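Local coordinates for Peptidase_M23 domain-containing protein (Enterococcus faecalis, PDB 6SMK) that is a zinc metallopeptidase domain of a prophage-encoded peptidoglycan hydrolase that probably cleaves D,L-peptide bonds in the bacterial cell wall, at residues Tyr76-Ala84 against Ile95-Ser105. The protein carries 1 engineered substitution. Numbering follows the deposited sequence.
Sequences YGHMSRIRA and IVGDVGSSGWS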
loop_
_atom_site.group_PDB
_atom_site.type_symbol
_atom_site.label_atom_id
_atom_site.label_comp_id
_atom_site.label_asym_id
_atom_site.label_seq_id
_atom_site.Cartn_x
_atom_site.Cartn_y
_atom_site.Cartn_z
ATOM N N TYR A 76 0.186 2.455 1.516
ATOM C CA TYR A 76 -0.999 1.651 1.789
ATOM C C TYR A 76 -2.218 2.478 1.407
ATOM O O TYR A 76 -2.485 3.507 2.039
ATOM C CB TYR A 76 -1.082 1.251 3.264
ATOM C CG TYR A 76 0.126 0.553 3.847
ATOM C CD1 TYR A 76 1.304 1.246 4.107
ATOM C CD2 TYR A 76 0.075 -0.790 4.174
ATOM C CE1 TYR A 76 2.397 0.605 4.653
ATOM C CE2 TYR A 76 1.155 -1.431 4.713
ATOM C CZ TYR A 76 2.309 -0.736 4.956
ATOM O OH TYR A 76 3.380 -1.397 5.502
ATOM N N GLY A 77 -2.973 2.017 0.405
ATOM C CA GLY A 77 -3.987 2.825 -0.232
ATOM C C GLY A 77 -5.406 2.282 -0.150
ATOM O O GLY A 77 -5.662 1.190 0.367
ATOM N N HIS A 78 -6.332 3.088 -0.693
ATOM C CA HIS A 78 -7.764 2.766 -0.758
ATOM C C HIS A 78 -8.346 2.551 0.638
ATOM O O HIS A 78 -9.140 1.642 0.861
ATOM C CB HIS A 78 -8.028 1.526 -1.625
ATOM C CG HIS A 78 -7.460 1.588 -3.008
ATOM N ND1 HIS A 78 -7.695 2.639 -3.867
ATOM C CD2 HIS A 78 -6.685 0.710 -3.693
ATOM C CE1 HIS A 78 -7.088 2.410 -5.020
ATOM N NE2 HIS A 78 -6.465 1.247 -4.942
ATOM N N MET A 79 -7.926 3.359 1.600
ATOM C CA MET A 79 -8.397 3.175 2.967
ATOM C C MET A 79 -9.774 3.785 3.139
ATOM O O MET A 79 -10.123 4.769 2.485
ATOM C CB MET A 79 -7.449 3.826 3.971
ATOM C CG MET A 79 -6.082 3.205 4.003
ATOM S SD MET A 79 -5.065 3.927 5.281
ATOM C CE MET A 79 -3.596 2.958 5.070
ATOM N N SER A 80 -10.560 3.201 4.034
ATOM C CA SER A 80 -11.809 3.849 4.402
ATOM C C SER A 80 -11.638 4.764 5.598
ATOM O O SER A 80 -12.474 5.644 5.820
ATOM C CB SER A 80 -12.897 2.818 4.698
ATOM O OG SER A 80 -12.577 2.061 5.844
ATOM N N ARG A 81 -10.576 4.571 6.365
ATOM C CA ARG A 81 -10.223 5.460 7.458
ATOM C C ARG A 81 -8.715 5.396 7.639
ATOM O O ARG A 81 -8.135 4.306 7.648
ATOM C CB ARG A 81 -10.926 5.076 8.762
ATOM C CG ARG A 81 -10.578 6.013 9.902
ATOM C CD ARG A 81 -11.099 5.520 11.235
ATOM N NE ARG A 81 -10.878 6.496 12.296
ATOM C CZ ARG A 81 -11.366 6.378 13.526
ATOM N NH1 ARG A 81 -12.108 5.326 13.855
ATOM N NH2 ARG A 81 -11.114 7.315 14.427
ATOM N N ILE A 82 -8.090 6.558 7.771
ATOM C CA ILE A 82 -6.673 6.629 8.084
ATOM C C ILE A 82 -6.502 6.702 9.591
ATOM O O ILE A 82 -7.229 7.435 10.274
ATOM C CB ILE A 82 -6.023 7.833 7.403
ATOM C CG1 ILE A 82 -6.347 7.826 5.913
ATOM C CG2 ILE A 82 -4.529 7.787 7.650
ATOM C CD1 ILE A 82 -5.599 8.884 5.106
ATOM N N ARG A 83 -5.543 5.940 10.115
ATOM C CA ARG A 83 -5.303 5.891 11.545
ATOM C C ARG A 83 -3.893 6.298 11.940
ATOM O O ARG A 83 -3.616 6.415 13.138
ATOM C CB ARG A 83 -5.602 4.486 12.093
ATOM C CG ARG A 83 -7.068 4.075 11.988
ATOM C CD ARG A 83 -7.382 2.857 12.847
ATOM N NE ARG A 83 -8.794 2.499 12.785
ATOM C CZ ARG A 83 -9.723 3.022 13.573
ATOM N NH1 ARG A 83 -9.385 3.913 14.498
ATOM N NH2 ARG A 83 -10.987 2.653 13.439
ATOM N N ALA A 84 -2.997 6.513 10.985
ATOM C CA ALA A 84 -1.687 7.075 11.288
ATOM C C ALA A 84 -1.705 8.576 11.060
ATOM O O ALA A 84 -2.383 9.075 10.157
ATOM C CB ALA A 84 -0.592 6.443 10.435
ATOM N N ILE A 95 -1.571 -0.944 13.454
ATOM C CA ILE A 95 -2.655 -0.722 12.504
ATOM C C ILE A 95 -2.590 0.720 12.016
ATOM O O ILE A 95 -2.745 1.659 12.804
ATOM C CB ILE A 95 -4.023 -1.037 13.127
ATOM C CG1 ILE A 95 -4.393 -2.502 12.917
ATOM C CG2 ILE A 95 -5.098 -0.246 12.419
ATOM C CD1 ILE A 95 -3.367 -3.478 13.304
ATOM N N VAL A 96 -2.371 0.897 10.707
ATOM C CA VAL A 96 -2.234 2.224 10.106
ATOM C C VAL A 96 -3.528 2.758 9.493
ATOM O O VAL A 96 -3.576 3.944 9.122
ATOM C CB VAL A 96 -1.127 2.227 9.028
ATOM C CG1 VAL A 96 0.149 1.642 9.590
ATOM C CG2 VAL A 96 -1.574 1.443 7.790
ATOM N N GLY A 97 -4.563 1.937 9.369
ATOM C CA GLY A 97 -5.779 2.354 8.694
ATOM C C GLY A 97 -6.758 1.202 8.641
ATOM O O GLY A 97 -6.527 0.131 9.219
ATOM N N ASP A 98 -7.875 1.447 7.946
ATOM C CA ASP A 98 -8.935 0.465 7.731
ATOM C C ASP A 98 -9.152 0.293 6.231
ATOM O O ASP A 98 -9.109 1.269 5.473
ATOM C CB ASP A 98 -10.265 0.883 8.398
ATOM C CG ASP A 98 -10.165 1.008 9.918
ATOM O OD1 ASP A 98 -9.201 0.485 10.511
ATOM O OD2 ASP A 98 -11.067 1.630 10.528
ATOM N N VAL A 99 -9.399 -0.948 5.800
ATOM C CA VAL A 99 -9.623 -1.201 4.381
ATOM C C VAL A 99 -10.786 -0.352 3.880
ATOM O O VAL A 99 -11.787 -0.149 4.579
ATOM C CB VAL A 99 -9.898 -2.693 4.121
ATOM C CG1 VAL A 99 -10.491 -2.915 2.712
ATOM C CG2 VAL A 99 -8.655 -3.532 4.324
ATOM N N GLY A 100 -10.650 0.163 2.668
ATOM C CA GLY A 100 -11.781 0.810 2.042
ATOM C C GLY A 100 -11.855 0.568 0.554
ATOM O O GLY A 100 -11.294 -0.400 0.028
ATOM N N SER A 101 -12.573 1.438 -0.133
ATOM C CA SER A 101 -12.556 1.445 -1.587
ATOM C C SER A 101 -12.337 2.856 -2.095
ATOM O O SER A 101 -12.782 3.202 -3.193
ATOM C CB SER A 101 -13.837 0.839 -2.159
ATOM O OG SER A 101 -14.945 1.142 -1.336
ATOM N N SER A 102 -11.623 3.662 -1.303
ATOM C CA SER A 102 -11.428 5.074 -1.610
ATOM C C SER A 102 -10.605 5.237 -2.871
ATOM O O SER A 102 -9.719 4.439 -3.180
ATOM C CB SER A 102 -10.734 5.818 -0.466
ATOM O OG SER A 102 -9.695 5.050 0.115
ATOM N N GLY A 103 -10.897 6.292 -3.593
ATOM C CA GLY A 103 -10.169 6.519 -4.808
ATOM C C GLY A 103 -10.636 5.562 -5.885
ATOM O O GLY A 103 -11.813 5.187 -5.971
ATOM N N TRP A 104 -9.679 5.144 -6.699
ATOM C CA TRP A 104 -9.970 4.451 -7.946
ATOM C C TRP A 104 -9.786 2.946 -7.753
ATOM O O TRP A 104 -8.892 2.315 -8.315
ATOM C CB TRP A 104 -9.086 5.011 -9.052
ATOM C CG TRP A 104 -9.522 6.373 -9.498
ATOM C CD1 TRP A 104 -10.639 7.041 -9.098
ATOM C CD2 TRP A 104 -8.871 7.219 -10.446
ATOM N NE1 TRP A 104 -10.730 8.249 -9.742
ATOM C CE2 TRP A 104 -9.653 8.383 -10.576
ATOM C CE3 TRP A 104 -7.708 7.104 -11.205
ATOM C CZ2 TRP A 104 -9.308 9.428 -11.434
ATOM C CZ3 TRP A 104 -7.363 8.148 -12.059
ATOM C CH2 TRP A 104 -8.159 9.291 -12.163
ATOM N N SER A 105 -10.653 2.387 -6.904
ATOM C CA SER A 105 -10.684 0.959 -6.610
ATOM C C SER A 105 -12.102 0.461 -6.782
ATOM O O SER A 105 -13.042 1.078 -6.274
ATOM C CB SER A 105 -10.206 0.638 -5.191
ATOM O OG SER A 105 -9.932 -0.752 -5.026
#
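His78 and Ser102 are joined by a side-chain-to-backbone hydrogen bond. His78 ND1 donates to Ser102 O at 2.8 Å, and the acceptor lies close to the imidazole plane. ND1 sits almost on the line of the Ser102 C=O, and the N-H...O angle is 158°. With CG anti to the carbonyl carbon (chi1 -54°), the ring reaches the loop that follows strand 95-99. Ser105 CB sits over the centre of one ring face, 3.5 Å from the centroid of His78, as a CH-pi contact. Together the edge bond and the face contact restrict how the imidazole can turn. Ser105 OG is itself bonded to Gly107 O.

Further along, backbone bonds run between residues 76-84 and strand 95-99. Ser80 N donates to Asp98 O at 2.8 Å, and Asp98 N donates to Arg81 O. In addition, the Ser80 hydroxyl OG bonds Val99 O, approaching from above the carbonyl plane. Arg83 N reaches Val96 O at 3.0 Å.

Arg83 and Asp98 form a side-on salt bridge. Arg83 NE meets Asp98 OD1 within the guanidinium plane, while Arg83 NH2 takes the syn lone pair of Asp98 OD2, both at 3.1 Å. The guanidinium and carboxylate planes are turned 52° apart. Arg81 CD covers one face of the Arg83 guanidinium.

On the inner side, Met79 extends beyond CG and brings CE to 3.7 Å from Val96 CG2, the two side chains crossing at about a right angle. Met79 and Tyr76 also pack on Val64 of strand 63-69.

His78 lies beside the zinc site of His29, Asp33 and His111. The contact thus joins two antiparallel strands of the M23 beta-sheet fold to the loop bordering the zinc site of this peptidase domain.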